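Local coordinates for protein SSD1 (Saccharomyces cerevisiae S288C, PDB 7AM1) that binds messenger RNA, including untranslated regions, and represses translation as a non-enzymatic member of the RNase II family of ribonucleases, at residues Asp762-Ile767 with Leu778-Gln783; Thr870-Glu875 with Leu909-Lys914. All coordinates share one frame; numbering follows the deposited sequence.

Contact 1: Asp762-Ile767 with Leu778-Gln783; sequences DQLPLI and LELHWQ
Leu-766 and Trp-782 face each other as a non-hydrogen-bonded antiparallel pair, CA to CA 4.4 Å, and backbone bonds flank them: Ile-767 N donates to His-781 O (2.8 Å) and Gln-783 N to Pro-765 O (2.9 Å). This is the open end of the beta hairpin 766-772/777-782, in the DIS3L2-type C-terminal region of this RNase II family member, and it illustrates how two strands are secured where they part. Pro-765, the centre of an inverse gamma turn, leads the chain into the first strand. The side chains of the bridged pair diverge at their roots, yet they meet again further out. Leu-766, with CG beside the backbone N and anti to the carbonyl carbon (chi1 -57°), carries CD2 over one face of the Trp-782 indole, 4.0 Å from the centroid of the six-membered ring, a CH-pi contact. The same methyl packs on Leu-780 CB. Pro-765 takes the rim of the indole instead, its CG in the ring plane and its CD 3.7 Å from CZ3, while Leu-764 CD1 reaches CH2. The indole's rotation is further fixed by NE1, which bonds to Gln-881 on strand 878-884. Gln-783 adds a polar clasp: its extended chain passes Pro-765 O and delivers NE2 to Leu-766 O, 3.1 Å away and almost straight at 172°. Ile-767 CG1 lies against Gln-783 CG at 4.0 Å. With an alanine here in place of the glutamine, Leu-766 O would probably lose this amide donor, and Pro-765 and Ile-767 their aliphatic cover. The acceptor geometry of the clasp is distinctive: NE2 stands above the carbonyl plane of Leu-766, 59° out of it, although the oxygen lies in the plane of the glutamine amide.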
ATOM      1  N   ASP A 762     -11.477  14.349  22.439  1.00 38.45           N
ATOM      2  CA  ASP A 762     -12.883  14.159  22.770  1.00 39.63           C
ATOM      3  C   ASP A 762     -13.239  12.701  23.036  1.00 39.61           C
ATOM      4  O   ASP A 762     -14.421  12.384  23.175  1.00 39.61           O
ATOM      5  CB  ASP A 762     -13.775  14.721  21.659  1.00 40.52           C
ATOM      6  CG  ASP A 762     -13.612  13.987  20.345  1.00 40.59           C
ATOM      7  OD1 ASP A 762     -13.012  12.892  20.334  1.00 40.00           O
ATOM      8  OD2 ASP A 762     -14.086  14.519  19.316  1.00 41.11           O
ATOM      9  N   GLN A 763     -12.256  11.806  23.081  1.00 40.73           N
ATOM     10  CA  GLN A 763     -12.485  10.433  23.518  1.00 40.30           C
ATOM     11  C   GLN A 763     -11.720  10.124  24.797  1.00 39.07           C
ATOM     12  O   GLN A 763     -11.705   8.968  25.240  1.00 39.63           O
ATOM     13  CB  GLN A 763     -12.121   9.456  22.400  1.00 41.64           C
ATOM     14  CG  GLN A 763     -13.102   9.537  21.236  1.00 45.39           C
ATOM     15  CD  GLN A 763     -12.755   8.605  20.098  1.00 48.97           C
ATOM     16  OE1 GLN A 763     -11.601   8.526  19.675  1.00 49.64           O
ATOM     17  NE2 GLN A 763     -13.759   7.900  19.585  1.00 50.69           N
ATOM     18  N   LEU A 764     -11.117  11.136  25.416  1.00 42.18           N
ATOM     19  CA  LEU A 764     -10.381  10.996  26.656  1.00 41.10           C
ATOM     20  C   LEU A 764     -11.093  11.735  27.788  1.00 40.35           C
ATOM     21  O   LEU A 764     -11.739  12.762  27.558  1.00 39.56           O
ATOM     22  CB  LEU A 764      -8.960  11.551  26.501  1.00 39.81           C
ATOM     23  CG  LEU A 764      -8.126  10.919  25.385  1.00 39.13           C
ATOM     24  CD1 LEU A 764      -6.781  11.619  25.241  1.00 37.70           C
ATOM     25  CD2 LEU A 764      -7.939   9.429  25.643  1.00 39.87           C
ATOM     26  N   PRO A 765     -10.991  11.239  29.027  1.00 43.50           N
ATOM     27  CA  PRO A 765     -11.618  11.943  30.157  1.00 43.76           C
ATOM     28  C   PRO A 765     -10.849  13.197  30.540  1.00 44.29           C
ATOM     29  O   PRO A 765     -10.058  13.188  31.490  1.00 44.68           O
ATOM     30  CB  PRO A 765     -11.590  10.899  31.280  1.00 44.16           C
ATOM     31  CG  PRO A 765     -10.376  10.058  30.959  1.00 43.85           C
ATOM     32  CD  PRO A 765     -10.327   9.990  29.447  1.00 43.47           C
ATOM     33  N   LEU A 766     -11.088  14.282  29.812  1.00 43.91           N
ATOM     34  CA  LEU A 766     -10.362  15.528  29.991  1.00 43.96           C
ATOM     35  C   LEU A 766     -11.269  16.613  30.555  1.00 46.37           C
ATOM     36  O   LEU A 766     -12.495  16.567  30.423  1.00 46.74           O
ATOM     37  CB  LEU A 766      -9.774  16.012  28.661  1.00 41.61           C
ATOM     38  CG  LEU A 766      -8.843  15.058  27.917  1.00 39.71           C
ATOM     39  CD1 LEU A 766      -8.396  15.683  26.600  1.00 38.83           C
ATOM     40  CD2 LEU A 766      -7.641  14.696  28.775  1.00 39.67           C
ATOM     41  N   ILE A 767     -10.636  17.605  31.175  1.00 47.90           N
ATOM     42  CA  ILE A 767     -11.314  18.844  31.541  1.00 49.28           C
ATOM     43  C   ILE A 767     -11.121  19.897  30.461  1.00 49.10           C
ATOM     44  O   ILE A 767     -12.050  20.635  30.127  1.00 49.31           O
ATOM     45  CB  ILE A 767     -10.799  19.335  32.910  1.00 51.68           C
ATOM     46  CG1 ILE A 767     -11.367  18.470  34.035  1.00 54.40           C
ATOM     47  CG2 ILE A 767     -11.157  20.802  33.128  1.00 51.89           C
ATOM     48  CD1 ILE A 767     -10.319  17.947  34.977  1.00 56.13           C
ATOM     49  N   LEU A 778       1.040  19.829  23.010  1.00 50.46           N
ATOM     50  CA  LEU A 778      -0.346  19.731  23.438  1.00 49.74           C
ATOM     51  C   LEU A 778      -0.368  19.350  24.910  1.00 49.93           C
ATOM     52  O   LEU A 778       0.246  18.354  25.306  1.00 47.39           O
ATOM     53  CB  LEU A 778      -1.094  18.700  22.591  1.00 48.08           C
ATOM     54  CG  LEU A 778      -2.489  18.277  23.038  1.00 47.94           C
ATOM     55  CD1 LEU A 778      -3.472  19.406  22.824  1.00 48.27           C
ATOM     56  CD2 LEU A 778      -2.916  17.035  22.269  1.00 47.46           C
ATOM     57  N   GLU A 779      -1.050  20.149  25.718  1.00 56.05           N
ATOM     58  CA  GLU A 779      -1.154  19.901  27.151  1.00 59.30           C
ATOM     59  C   GLU A 779      -2.562  19.408  27.449  1.00 57.33           C
ATOM     60  O   GLU A 779      -3.536  20.155  27.301  1.00 60.67           O
ATOM     61  CB  GLU A 779      -0.808  21.154  27.953  1.00 64.82           C
ATOM     62  CG  GLU A 779       0.658  21.546  27.829  1.00 68.65           C
ATOM     63  CD  GLU A 779       1.073  22.623  28.812  1.00 72.77           C
ATOM     64  OE1 GLU A 779       0.186  23.211  29.468  1.00 73.71           O
ATOM     65  OE2 GLU A 779       2.293  22.873  28.932  1.00 75.08           O
ATOM     66  N   LEU A 780      -2.662  18.144  27.850  1.00 49.19           N
ATOM     67  CA  LEU A 780      -3.930  17.545  28.234  1.00 44.19           C
ATOM     68  C   LEU A 780      -4.178  17.814  29.714  1.00 43.21           C
ATOM     69  O   LEU A 780      -3.303  17.563  30.548  1.00 42.63           O
ATOM     70  CB  LEU A 780      -3.915  16.040  27.962  1.00 41.41           C
ATOM     71  CG  LEU A 780      -3.529  15.579  26.551  1.00 40.25           C
ATOM     72  CD1 LEU A 780      -3.466  14.056  26.479  1.00 39.39           C
ATOM     73  CD2 LEU A 780      -4.502  16.110  25.513  1.00 39.31           C
ATOM     74  N   HIS A 781      -5.365  18.322  30.037  1.00 44.76           N
ATOM     75  CA  HIS A 781      -5.777  18.514  31.427  1.00 45.55           C
ATOM     76  C   HIS A 781      -6.718  17.366  31.769  1.00 45.07           C
ATOM     77  O   HIS A 781      -7.890  17.367  31.380  1.00 46.32           O
ATOM     78  CB  HIS A 781      -6.431  19.876  31.627  1.00 46.93           C
ATOM     79  CG  HIS A 781      -5.483  21.024  31.456  1.00 48.58           C
ATOM     80  ND1 HIS A 781      -5.513  22.144  32.256  1.00 50.13           N
ATOM     81  CD2 HIS A 781      -4.480  21.222  30.568  1.00 48.76           C
ATOM     82  CE1 HIS A 781      -4.567  22.983  31.872  1.00 51.10           C
ATOM     83  NE2 HIS A 781      -3.926  22.447  30.849  1.00 50.03           N
ATOM     84  N   TRP A 782      -6.197  16.380  32.491  1.00 42.79           N
ATOM     85  CA  TRP A 782      -6.935  15.156  32.735  1.00 42.35           C
ATOM     86  C   TRP A 782      -7.917  15.302  33.889  1.00 42.95           C
ATOM     87  O   TRP A 782      -7.706  16.080  34.825  1.00 44.31           O
ATOM     88  CB  TRP A 782      -5.979  14.010  33.059  1.00 42.17           C
ATOM     89  CG  TRP A 782      -5.192  13.497  31.895  1.00 40.54           C
ATOM     90  CD1 TRP A 782      -3.964  13.927  31.470  1.00 39.72           C
ATOM     91  CD2 TRP A 782      -5.578  12.446  31.008  1.00 38.75           C
ATOM     92  NE1 TRP A 782      -3.564  13.200  30.377  1.00 38.65           N
ATOM     93  CE2 TRP A 782      -4.539  12.287  30.071  1.00 38.53           C
ATOM     94  CE3 TRP A 782      -6.702  11.622  30.916  1.00 37.99           C
ATOM     95  CZ2 TRP A 782      -4.594  11.340  29.056  1.00 38.39           C
ATOM     96  CZ3 TRP A 782      -6.753  10.684  29.910  1.00 37.06           C
ATOM     97  CH2 TRP A 782      -5.707  10.549  28.992  1.00 37.65           C
ATOM     98  N   GLN A 783      -8.986  14.518  33.824  1.00 42.57           N
ATOM     99  CA  GLN A 783      -9.831  14.294  34.988  1.00 45.67           C
ATOM    100  C   GLN A 783      -9.124  13.313  35.913  1.00 45.31           C
ATOM    101  O   GLN A 783      -8.912  12.159  35.522  1.00 42.82           O
ATOM    102  CB  GLN A 783     -11.181  13.722  34.582  1.00 47.81           C
ATOM    103  CG  GLN A 783     -11.984  14.571  33.629  1.00 50.04           C
ATOM    104  CD  GLN A 783     -13.261  13.877  33.204  1.00 52.19           C
ATOM    105  OE1 GLN A 783     -13.786  13.024  33.926  1.00 54.27           O
ATOM    106  NE2 GLN A 783     -13.752  14.212  32.015  1.00 51.74           N
TER

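Contact 2: Thr870-Glu875 with Leu909-Lys914; sequences TETRIE and LNPFMK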
ATOM      1  N   THR A 870       5.523   9.076  31.331  1.00 50.47           N
ATOM      2  CA  THR A 870       4.803  10.263  30.897  1.00 50.44           C
ATOM      3  C   THR A 870       5.399  11.516  31.532  1.00 51.04           C
ATOM      4  O   THR A 870       6.086  11.461  32.553  1.00 50.55           O
ATOM      5  CB  THR A 870       3.317  10.146  31.247  1.00 51.54           C
ATOM      6  OG1 THR A 870       3.139  10.247  32.666  1.00 53.01           O
ATOM      7  CG2 THR A 870       2.762   8.807  30.766  1.00 51.20           C
ATOM      8  N   GLU A 871       5.140  12.655  30.894  1.00 52.33           N
ATOM      9  CA  GLU A 871       5.599  13.960  31.366  1.00 55.80           C
ATOM     10  C   GLU A 871       4.385  14.693  31.930  1.00 53.43           C
ATOM     11  O   GLU A 871       3.522  15.147  31.171  1.00 51.66           O
ATOM     12  CB  GLU A 871       6.256  14.745  30.231  1.00 60.37           C
ATOM     13  CG  GLU A 871       6.900  16.061  30.659  1.00 66.70           C
ATOM     14  CD  GLU A 871       8.045  15.865  31.645  1.00 72.28           C
ATOM     15  OE1 GLU A 871       8.694  14.798  31.600  1.00 73.43           O
ATOM     16  OE2 GLU A 871       8.294  16.775  32.468  1.00 75.23           O
ATOM     17  N   THR A 872       4.320  14.813  33.257  1.00 54.03           N
ATOM     18  CA  THR A 872       3.125  15.307  33.929  1.00 54.44           C
ATOM     19  C   THR A 872       3.480  16.369  34.959  1.00 53.79           C
ATOM     20  O   THR A 872       4.632  16.494  35.384  1.00 55.18           O
ATOM     21  CB  THR A 872       2.361  14.170  34.625  1.00 57.69           C
ATOM     22  OG1 THR A 872       3.243  13.477  35.518  1.00 61.15           O
ATOM     23  CG2 THR A 872       1.792  13.193  33.612  1.00 56.73           C
ATOM     24  N   ARG A 873       2.465  17.138  35.355  1.00 50.34           N
ATOM     25  CA  ARG A 873       2.616  18.086  36.449  1.00 51.37           C
ATOM     26  C   ARG A 873       1.246  18.498  36.969  1.00 49.40           C
ATOM     27  O   ARG A 873       0.251  18.476  36.238  1.00 47.95           O
ATOM     28  CB  ARG A 873       3.409  19.326  36.031  1.00 55.85           C
ATOM     29  CG  ARG A 873       2.760  20.164  34.958  1.00 58.74           C
ATOM     30  CD  ARG A 873       3.738  21.210  34.450  1.00 63.69           C
ATOM     31  NE  ARG A 873       3.049  22.338  33.831  1.00 67.27           N
ATOM     32  CZ  ARG A 873       2.740  22.417  32.540  1.00 69.55           C
ATOM     33  NH1 ARG A 873       3.054  21.429  31.710  1.00 69.05           N
ATOM     34  NH2 ARG A 873       2.108  23.488  32.079  1.00 71.57           N
ATOM     35  N   ILE A 874       1.218  18.869  38.245  1.00 50.75           N
ATOM     36  CA  ILE A 874      -0.003  19.244  38.945  1.00 51.19           C
ATOM     37  C   ILE A 874       0.121  20.713  39.320  1.00 55.22           C
ATOM     38  O   ILE A 874       0.993  21.082  40.117  1.00 55.73           O
ATOM     39  CB  ILE A 874      -0.228  18.365  40.186  1.00 51.69           C
ATOM     40  CG1 ILE A 874      -0.387  16.903  39.760  1.00 60.84           C
ATOM     41  CG2 ILE A 874      -1.451  18.842  40.973  1.00 52.43           C
ATOM     42  CD1 ILE A 874      -0.432  15.923  40.907  1.00 79.28           C
ATOM     43  N   GLU A 875      -0.747  21.549  38.752  1.00 65.05           N
ATOM     44  CA  GLU A 875      -0.773  22.982  39.041  1.00 76.46           C
ATOM     45  C   GLU A 875      -2.102  23.276  39.727  1.00 84.57           C
ATOM     46  O   GLU A 875      -3.126  23.460  39.061  1.00 81.44           O
ATOM     47  CB  GLU A 875      -0.620  23.811  37.769  1.00 78.07           C
ATOM     48  CG  GLU A 875       0.546  23.411  36.887  1.00 80.08           C
ATOM     49  CD  GLU A 875       0.762  24.378  35.737  1.00 82.32           C
ATOM     50  OE1 GLU A 875      -0.231  24.964  35.254  1.00 82.79           O
ATOM     51  OE2 GLU A 875       1.928  24.568  35.331  1.00 83.39           O
ATOM     52  N   LEU A 909      -3.209   6.578  27.872  1.00 40.42           N
ATOM     53  CA  LEU A 909      -3.378   6.200  29.266  1.00 41.33           C
ATOM     54  C   LEU A 909      -3.471   7.460  30.116  1.00 41.51           C
ATOM     55  O   LEU A 909      -2.710   8.411  29.920  1.00 42.19           O
ATOM     56  CB  LEU A 909      -2.195   5.334  29.707  1.00 41.90           C
ATOM     57  CG  LEU A 909      -2.207   4.716  31.105  1.00 44.00           C
ATOM     58  CD1 LEU A 909      -3.254   3.620  31.191  1.00 44.56           C
ATOM     59  CD2 LEU A 909      -0.831   4.176  31.486  1.00 44.39           C
ATOM     60  N   ASN A 910      -4.430   7.488  31.031  1.00 40.17           N
ATOM     61  CA  ASN A 910      -4.525   8.600  31.968  1.00 40.76           C
ATOM     62  C   ASN A 910      -3.435   8.468  33.025  1.00 41.40           C
ATOM     63  O   ASN A 910      -3.518   7.588  33.894  1.00 40.38           O
ATOM     64  CB  ASN A 910      -5.906   8.643  32.625  1.00 41.59           C
ATOM     65  CG  ASN A 910      -6.088   9.852  33.529  1.00 43.20           C
ATOM     66  OD1 ASN A 910      -5.128  10.547  33.860  1.00 44.15           O
ATOM     67  ND2 ASN A 910      -7.324  10.099  33.945  1.00 43.01           N
ATOM     68  N   PRO A 911      -2.419   9.335  33.018  1.00 44.14           N
ATOM     69  CA  PRO A 911      -1.361   9.210  34.029  1.00 46.44           C
ATOM     70  C   PRO A 911      -1.822   9.593  35.422  1.00 47.13           C
ATOM     71  O   PRO A 911      -1.095   9.318  36.385  1.00 48.54           O
ATOM     72  CB  PRO A 911      -0.268  10.154  33.516  1.00 48.60           C
ATOM     73  CG  PRO A 911      -0.994  11.179  32.744  1.00 48.75           C
ATOM     74  CD  PRO A 911      -2.215  10.512  32.154  1.00 46.28           C
ATOM     75  N   PHE A 912      -2.985  10.233  35.567  1.00 46.35           N
ATOM     76  CA  PHE A 912      -3.509  10.582  36.881  1.00 49.72           C
ATOM     77  C   PHE A 912      -4.640   9.657  37.314  1.00 54.01           C
ATOM     78  O   PHE A 912      -5.570  10.090  38.006  1.00 52.36           O
ATOM     79  CB  PHE A 912      -3.989  12.031  36.884  1.00 48.03           C
ATOM     80  CG  PHE A 912      -2.929  13.011  36.512  1.00 46.80           C
ATOM     81  CD1 PHE A 912      -2.033  13.476  37.460  1.00 47.68           C
ATOM     82  CD2 PHE A 912      -2.821  13.467  35.212  1.00 44.43           C
ATOM     83  CE1 PHE A 912      -1.051  14.381  37.115  1.00 47.77           C
ATOM     84  CE2 PHE A 912      -1.843  14.371  34.862  1.00 44.73           C
ATOM     85  CZ  PHE A 912      -0.956  14.828  35.815  1.00 46.35           C
ATOM     86  N   MET A 913      -4.565   8.386  36.937  1.00 61.33           N
ATOM     87  CA  MET A 913      -5.473   7.362  37.424  1.00 69.83           C
ATOM     88  C   MET A 913      -4.938   6.800  38.738  1.00 79.77           C
ATOM     89  O   MET A 913      -3.738   6.852  39.014  1.00 74.99           O
ATOM     90  CB  MET A 913      -5.640   6.246  36.394  1.00 67.02           C
ATOM     91  CG  MET A 913      -4.349   5.511  36.056  1.00 66.73           C
ATOM     92  SD  MET A 913      -4.581   4.210  34.828  1.00 65.11           S
ATOM     93  CE  MET A 913      -5.713   3.141  35.731  1.00 66.29           C
ATOM     94  N   LYS A 914      -5.841   6.243  39.539  1.00 99.11           N
ATOM     95  CA  LYS A 914      -5.458   5.637  40.812  1.00107.01           C
ATOM     96  C   LYS A 914      -4.994   4.193  40.637  1.00110.17           C
ATOM     97  O   LYS A 914      -5.628   3.404  39.936  1.00110.01           O
ATOM     98  CB  LYS A 914      -6.627   5.692  41.799  1.00110.84           C
TER
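Phe-912 brings CZ and CE1, the far end of its ring, against strand 872-875, and three consecutive residues of that strand receive them. CZ lies 3.6 Å from Thr-872 CB and looks on to Arg-873 O; CE1 comes within 3.7 Å of Ile-874 CG1. The ring and the isoleucine lie alongside, their side chains running opposite ways. With CG anti to its own carbonyl carbon (chi1 -58°), the phenylalanine swings its ring across to the strand; Tyr-879 of the adjoining strand 878-884 meets the ring edge-to-face. Beside it Pro-911 points directly at the partner segment. The Thr-872 side chain passes the proline ring the opposite way, its CG2 3.5 Å from Pro-911 CG, and Thr-870 OG1 touches CB of the proline obliquely while bonding to Ile-867 O at the end of helix 862-867.

The loop that presents these two rings is a type I beta turn from Asn-910 to Met-913, reinforced by an Asx turn in which Phe-912 N donates to Asn-910 OD1 (2.8 Å). On the strand's far side Arg-873 bridges to Glu-875 through NE and OE2, and also to Glu-882. No hydrogen bond crosses between the two segments, so the C-terminal tail is held against this outermost strand by van der Waals contact, with the polar bonds spent within each partner or on neighbouring strands and helix.

In the fold
Contact 1 is buried and joins neighbouring strands of one hairpin, so backbone bonds set its register and a glutamine amide supplements them. Contact 2 lies at the surface, where a loop following strand 903-908 leans on the outermost strand of the same antiparallel sheet with no hydrogen bond between the two segments. The centres of contact 1 and contact 2 are about 10 Å apart. They share a seam: Asn-910, which shapes the turn of contact 2, packs on the indole of Trp-782 and donates ND2 to Gln-783 O, while Pro-911 lies against that indole too. Here, paired strands are fixed by backbone bonds, whereas a loop laid on the edge strand relies on van der Waals fit.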